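SsfS6 (Streptomyces sp. SF2575, PDB 4FZR) adopts the two-domain GT-B fold and is related to erythromycin biosynthesis protein CIII, with a parallel beta-sheet in each domain. Local coordinates at residues 107-112 and 169-174; 139-144 and 173-178. All blocks are in the same frame, centred on the assembly; numbering follows the deposited sequence.

Contact 1 of 2, residues 107-112 and 169-174; sequences LVLRMR and APELAE
Glu171 lays its CG methylene over one face of the Arg112 guanidinium, an instructive case of an acidic side chain packing through its aliphatic part. This CG stands over the centre of the group, 3.5 Å above its plane and 3.6 Å from Arg112 CZ. The chain of Glu171 bends at chi2 (70°), which carries the carboxylate round to the Leu109 side while CG stays over the guanidinium. The guanidinium and carboxylate planes are 70° apart. The ion pair is a long one, 4.0 Å from Arg112 NH2 to Glu171 OE2; the oxygen lies well out of the guanidinium plane, and no N-H is aimed at it. CD2 of Leu109 closes against the same carboxylate, 3.8 Å from Glu171 CD, while Arg82 supplies a second salt bridge to OE2. This side is the close-fitting one, with Glu171 buried. Toward solvent the fit slackens: exposed Glu174 brings OE1 near the edge of the guanidinium, 4.1 Å from Arg112 NH1, a distance at which the opposite charges may still attract, though beyond a salt bridge. Overall, the contact lays helix 169-173 beside the long helix 93-122, whose Val108 and Arg112 also rest on Leu138 of helix 135-143.

Contact 2 of 2, residues 139-144 and 173-178; sequences VAATLG and AELGLT
A Schellman motif ends the short helix 169-173, and the residues around its glycine carry two leucines to helix 135-143. Leu175, just before Gly176, makes the main contact. Its CD1 reaches the helix between two successive residues, lying 3.4 Å from Thr142 OG1. The same CD1 is 3.7 Å from the carbonyl carbon C of Ala141, and Ala141 CB is scarcely farther from it. The methyl thus rests on backbone as well as side chain. Thr142 and Leu175 are also where the two backbones come nearest, 6.7 Å between their CA atoms. The side chains of Thr142 and Leu175 cross at about a right angle. With chi1 of -59°, Thr142 holds OG1 beside its own backbone N, and the hydroxyl is hydrogen-bonded to Leu138 O one turn back; against Leu175 it offers packing alone.

The turn of chain that presents these leucines is a type I beta turn from Ala173 to Gly176, closed by Gly176 N to Ala173 O at 2.8 Å. Gly176 then takes positive phi (70°), and the chain leaves helical geometry for the extended conformation of Leu177. From there Leu177 directs CD1 at Ala141 CB, a looser approach of 4.1 Å. Ala141 consequently receives a methyl from each leucine. Elsewhere on helix 135-143, Val139 and Leu143 pack against Ala119 of helix 93-122, and Thr142 touches Leu116 of that same helix.

In the fold
Contact 1 joins helix 169-173 to helix 93-122, and contact 2 sets the loop after it against helix 135-143; their centres lie about 10 Å apart in the N-terminal domain. Contact 1 is partly buried, joins two helices and depends on charged side chains, one of them enclosed with its carboxylate satisfied by partners elsewhere. Contact 2 lies at the surface and is made largely by methyl groups. Ala173 and Glu174 belong to both, and a probable hydrogen bond from Leu177 N to Leu172 O joins the segments across the helix end. Helices 93-122 and 135-143, which receive the two contacts, also pack on each other.

Contact 1 of 2, residues 107-112 and 169-174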
loop_
_atom_site.group_PDB
_atom_site.type_symbol
_atom_site.label_atom_id
_atom_site.label_comp_id
_atom_site.label_asym_id
_atom_site.label_seq_id
_atom_site.Cartn_x
_atom_site.Cartn_y
_atom_site.Cartn_z
ATOM N N LEU A 107 -25.853 9.280 -4.208
ATOM C CA LEU A 107 -24.931 8.240 -3.766
ATOM C C LEU A 107 -24.705 8.372 -2.267
ATOM O O LEU A 107 -24.531 7.379 -1.562
ATOM C CB LEU A 107 -23.597 8.346 -4.508
ATOM C CG LEU A 107 -22.449 7.484 -3.971
ATOM C CD1 LEU A 107 -22.831 6.011 -3.950
ATOM C CD2 LEU A 107 -21.182 7.703 -4.791
ATOM N N VAL A 108 -24.712 9.611 -1.786
ATOM C CA VAL A 108 -24.536 9.889 -0.368
ATOM C C VAL A 108 -25.627 9.230 0.468
ATOM O O VAL A 108 -25.369 8.748 1.572
ATOM C CB VAL A 108 -24.573 11.398 -0.101
ATOM C CG1 VAL A 108 -24.428 11.672 1.386
ATOM C CG2 VAL A 108 -23.477 12.096 -0.887
ATOM N N LEU A 109 -26.845 9.212 -0.067
ATOM C CA LEU A 109 -28.005 8.682 0.644
ATOM C C LEU A 109 -27.892 7.178 0.870
ATOM O O LEU A 109 -28.458 6.639 1.820
ATOM C CB LEU A 109 -29.284 8.982 -0.139
ATOM C CG LEU A 109 -29.569 10.452 -0.453
ATOM C CD1 LEU A 109 -30.919 10.604 -1.145
ATOM C CD2 LEU A 109 -29.520 11.283 0.812
ATOM N N ARG A 110 -27.171 6.503 -0.017
ATOM C CA ARG A 110 -26.954 5.068 0.114
ATOM C C ARG A 110 -25.872 4.755 1.149
ATOM O O ARG A 110 -25.828 3.651 1.693
ATOM C CB ARG A 110 -26.556 4.471 -1.238
ATOM C CG ARG A 110 -27.515 4.805 -2.373
ATOM C CD ARG A 110 -28.841 4.066 -2.238
ATOM N NE ARG A 110 -28.730 2.659 -2.619
ATOM C CZ ARG A 110 -28.772 2.214 -3.872
ATOM N NH1 ARG A 110 -28.918 3.060 -4.886
ATOM N NH2 ARG A 110 -28.662 0.916 -4.117
HETATM N N MSE A 111 -25.012 5.733 1.429
HETATM C CA MSE A 111 -23.803 5.500 2.217
HETATM C C MSE A 111 -23.835 6.103 3.622
HETATM O O MSE A 111 -23.198 5.579 4.534
HETATM C CB MSE A 111 -22.586 6.069 1.477
HETATM C CG MSE A 111 -22.067 5.205 0.336
HETATM SE SE MSE A 111 -20.566 6.031 -0.607
HETATM C CE MSE A 111 -19.985 4.478 -1.644
ATOM N N ARG A 112 -24.565 7.199 3.797
ATOM C CA ARG A 112 -24.413 8.019 4.999
ATOM C C ARG A 112 -24.704 7.275 6.308
ATOM O O ARG A 112 -23.998 7.471 7.297
ATOM C CB ARG A 112 -25.258 9.296 4.900
ATOM C CG ARG A 112 -26.766 9.089 4.936
ATOM C CD ARG A 112 -27.487 10.382 4.567
ATOM N NE ARG A 112 -28.928 10.327 4.817
ATOM C CZ ARG A 112 -29.553 10.937 5.825
ATOM N NH1 ARG A 112 -28.884 11.670 6.708
ATOM N NH2 ARG A 112 -30.866 10.816 5.952
ATOM N N ALA A 169 -29.845 19.203 0.006
ATOM C CA ALA A 169 -30.377 20.323 0.778
ATOM C C ALA A 169 -31.075 19.878 2.066
ATOM O O ALA A 169 -30.821 20.440 3.130
ATOM C CB ALA A 169 -31.313 21.177 -0.083
ATOM N N PRO A 170 -31.953 18.864 1.979
ATOM C CA PRO A 170 -32.663 18.416 3.183
ATOM C C PRO A 170 -31.741 17.893 4.288
ATOM O O PRO A 170 -31.921 18.266 5.446
ATOM C CB PRO A 170 -33.557 17.286 2.662
ATOM C CG PRO A 170 -33.719 17.563 1.215
ATOM C CD PRO A 170 -32.414 18.146 0.777
ATOM N N GLU A 171 -30.776 17.044 3.942
ATOM C CA GLU A 171 -29.891 16.451 4.945
ATOM C C GLU A 171 -29.031 17.501 5.647
ATOM O O GLU A 171 -28.674 17.339 6.814
ATOM C CB GLU A 171 -29.001 15.370 4.321
ATOM C CG GLU A 171 -29.712 14.042 4.093
ATOM C CD GLU A 171 -30.754 14.113 2.993
ATOM O OE1 GLU A 171 -30.574 14.910 2.048
ATOM O OE2 GLU A 171 -31.756 13.370 3.073
ATOM N N LEU A 172 -28.704 18.574 4.936
ATOM C CA LEU A 172 -27.931 19.667 5.511
ATOM C C LEU A 172 -28.801 20.525 6.427
ATOM O O LEU A 172 -28.292 21.231 7.301
ATOM C CB LEU A 172 -27.315 20.528 4.405
ATOM C CG LEU A 172 -26.128 19.906 3.664
ATOM C CD1 LEU A 172 -25.603 20.851 2.596
ATOM C CD2 LEU A 172 -25.022 19.550 4.643
ATOM N N ALA A 173 -30.113 20.458 6.228
ATOM C CA ALA A 173 -31.051 21.185 7.074
ATOM C C ALA A 173 -31.166 20.514 8.442
ATOM O O ALA A 173 -31.318 21.189 9.460
ATOM C CB ALA A 173 -32.418 21.276 6.407
ATOM N N GLU A 174 -31.080 19.186 8.460
ATOM C CA GLU A 174 -31.110 18.430 9.710
ATOM C C GLU A 174 -29.911 18.810 10.574
ATOM O O GLU A 174 -29.938 18.665 11.798
ATOM C CB GLU A 174 -31.097 16.920 9.438
ATOM C CG GLU A 174 -32.203 16.434 8.502
ATOM C CD GLU A 174 -32.170 14.929 8.274
ATOM O OE1 GLU A 174 -31.230 14.267 8.762
ATOM O OE2 GLU A 174 -33.088 14.408 7.604
#

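Contact 2 of 2, residues 139-144 and 173-178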
loop_
_atom_site.group_PDB
_atom_site.type_symbol
_atom_site.label_atom_id
_atom_site.label_comp_id
_atom_site.label_asym_id
_atom_site.label_seq_id
_atom_site.Cartn_x
_atom_site.Cartn_y
_atom_site.Cartn_z
ATOM N N VAL A 139 -20.543 13.532 6.866
ATOM C CA VAL A 139 -20.170 12.858 8.106
ATOM C C VAL A 139 -19.350 13.794 8.987
ATOM O O VAL A 139 -19.584 13.894 10.190
ATOM C CB VAL A 139 -19.356 11.576 7.847
ATOM C CG1 VAL A 139 -18.923 10.946 9.169
ATOM C CG2 VAL A 139 -20.169 10.583 7.037
ATOM N N ALA A 140 -18.387 14.475 8.373
ATOM C CA ALA A 140 -17.555 15.446 9.077
ATOM C C ALA A 140 -18.412 16.519 9.743
ATOM O O ALA A 140 -18.282 16.780 10.941
ATOM C CB ALA A 140 -16.565 16.084 8.111
ATOM N N ALA A 141 -19.289 17.138 8.960
ATOM C CA ALA A 141 -20.167 18.190 9.457
ATOM C C ALA A 141 -21.062 17.660 10.571
ATOM O O ALA A 141 -21.438 18.396 11.485
ATOM C CB ALA A 141 -21.012 18.751 8.319
ATOM N N THR A 142 -21.397 16.377 10.494
ATOM C CA THR A 142 -22.290 15.763 11.468
ATOM C C THR A 142 -21.591 15.535 12.810
ATOM O O THR A 142 -22.203 15.704 13.864
ATOM C CB THR A 142 -22.864 14.422 10.945
ATOM O OG1 THR A 142 -23.583 14.643 9.724
ATOM C CG2 THR A 142 -23.809 13.804 11.961
ATOM N N LEU A 143 -20.313 15.163 12.770
ATOM C CA LEU A 143 -19.552 14.897 13.990
ATOM C C LEU A 143 -18.777 16.126 14.452
ATOM O O LEU A 143 -18.144 16.109 15.507
ATOM C CB LEU A 143 -18.557 13.753 13.777
ATOM C CG LEU A 143 -19.070 12.366 13.385
ATOM C CD1 LEU A 143 -17.901 11.390 13.364
ATOM C CD2 LEU A 143 -20.159 11.878 14.326
ATOM N N GLY A 144 -18.810 17.186 13.652
ATOM C CA GLY A 144 -18.070 18.394 13.966
ATOM C C GLY A 144 -16.565 18.184 13.971
ATOM O O GLY A 144 -15.886 18.552 14.931
ATOM N N ALA A 173 -30.113 20.458 6.228
ATOM C CA ALA A 173 -31.051 21.185 7.074
ATOM C C ALA A 173 -31.166 20.514 8.442
ATOM O O ALA A 173 -31.318 21.189 9.460
ATOM C CB ALA A 173 -32.418 21.276 6.407
ATOM N N GLU A 174 -31.080 19.186 8.460
ATOM C CA GLU A 174 -31.110 18.430 9.710
ATOM C C GLU A 174 -29.911 18.810 10.574
ATOM O O GLU A 174 -29.938 18.665 11.798
ATOM C CB GLU A 174 -31.097 16.920 9.438
ATOM C CG GLU A 174 -32.203 16.434 8.502
ATOM C CD GLU A 174 -32.170 14.929 8.274
ATOM O OE1 GLU A 174 -31.230 14.267 8.762
ATOM O OE2 GLU A 174 -33.088 14.408 7.604
ATOM N N LEU A 175 -28.856 19.290 9.925
ATOM C CA LEU A 175 -27.660 19.748 10.622
ATOM C C LEU A 175 -27.709 21.249 10.895
ATOM O O LEU A 175 -26.819 21.796 11.544
ATOM C CB LEU A 175 -26.410 19.430 9.794
ATOM C CG LEU A 175 -26.011 17.964 9.614
ATOM C CD1 LEU A 175 -24.509 17.865 9.372
ATOM C CD2 LEU A 175 -26.425 17.127 10.812
ATOM N N GLY A 176 -28.748 21.914 10.398
ATOM C CA GLY A 176 -28.856 23.356 10.521
ATOM C C GLY A 176 -27.829 24.037 9.639
ATOM O O GLY A 176 -27.131 24.951 10.077
ATOM N N LEU A 177 -27.739 23.578 8.392
ATOM C CA LEU A 177 -26.760 24.092 7.438
ATOM C C LEU A 177 -27.375 24.215 6.048
ATOM O O LEU A 177 -28.320 23.502 5.711
ATOM C CB LEU A 177 -25.547 23.160 7.364
ATOM C CG LEU A 177 -24.760 22.938 8.658
ATOM C CD1 LEU A 177 -23.972 21.639 8.578
ATOM C CD2 LEU A 177 -23.831 24.111 8.941
ATOM N N THR A 178 -26.833 25.120 5.242
ATOM C CA THR A 178 -27.251 25.248 3.852
ATOM C C THR A 178 -26.131 24.791 2.917
ATOM O O THR A 178 -26.355 24.560 1.727
ATOM C CB THR A 178 -27.638 26.702 3.515
ATOM O OG1 THR A 178 -26.461 27.515 3.432
ATOM C CG2 THR A 178 -28.571 27.265 4.580
#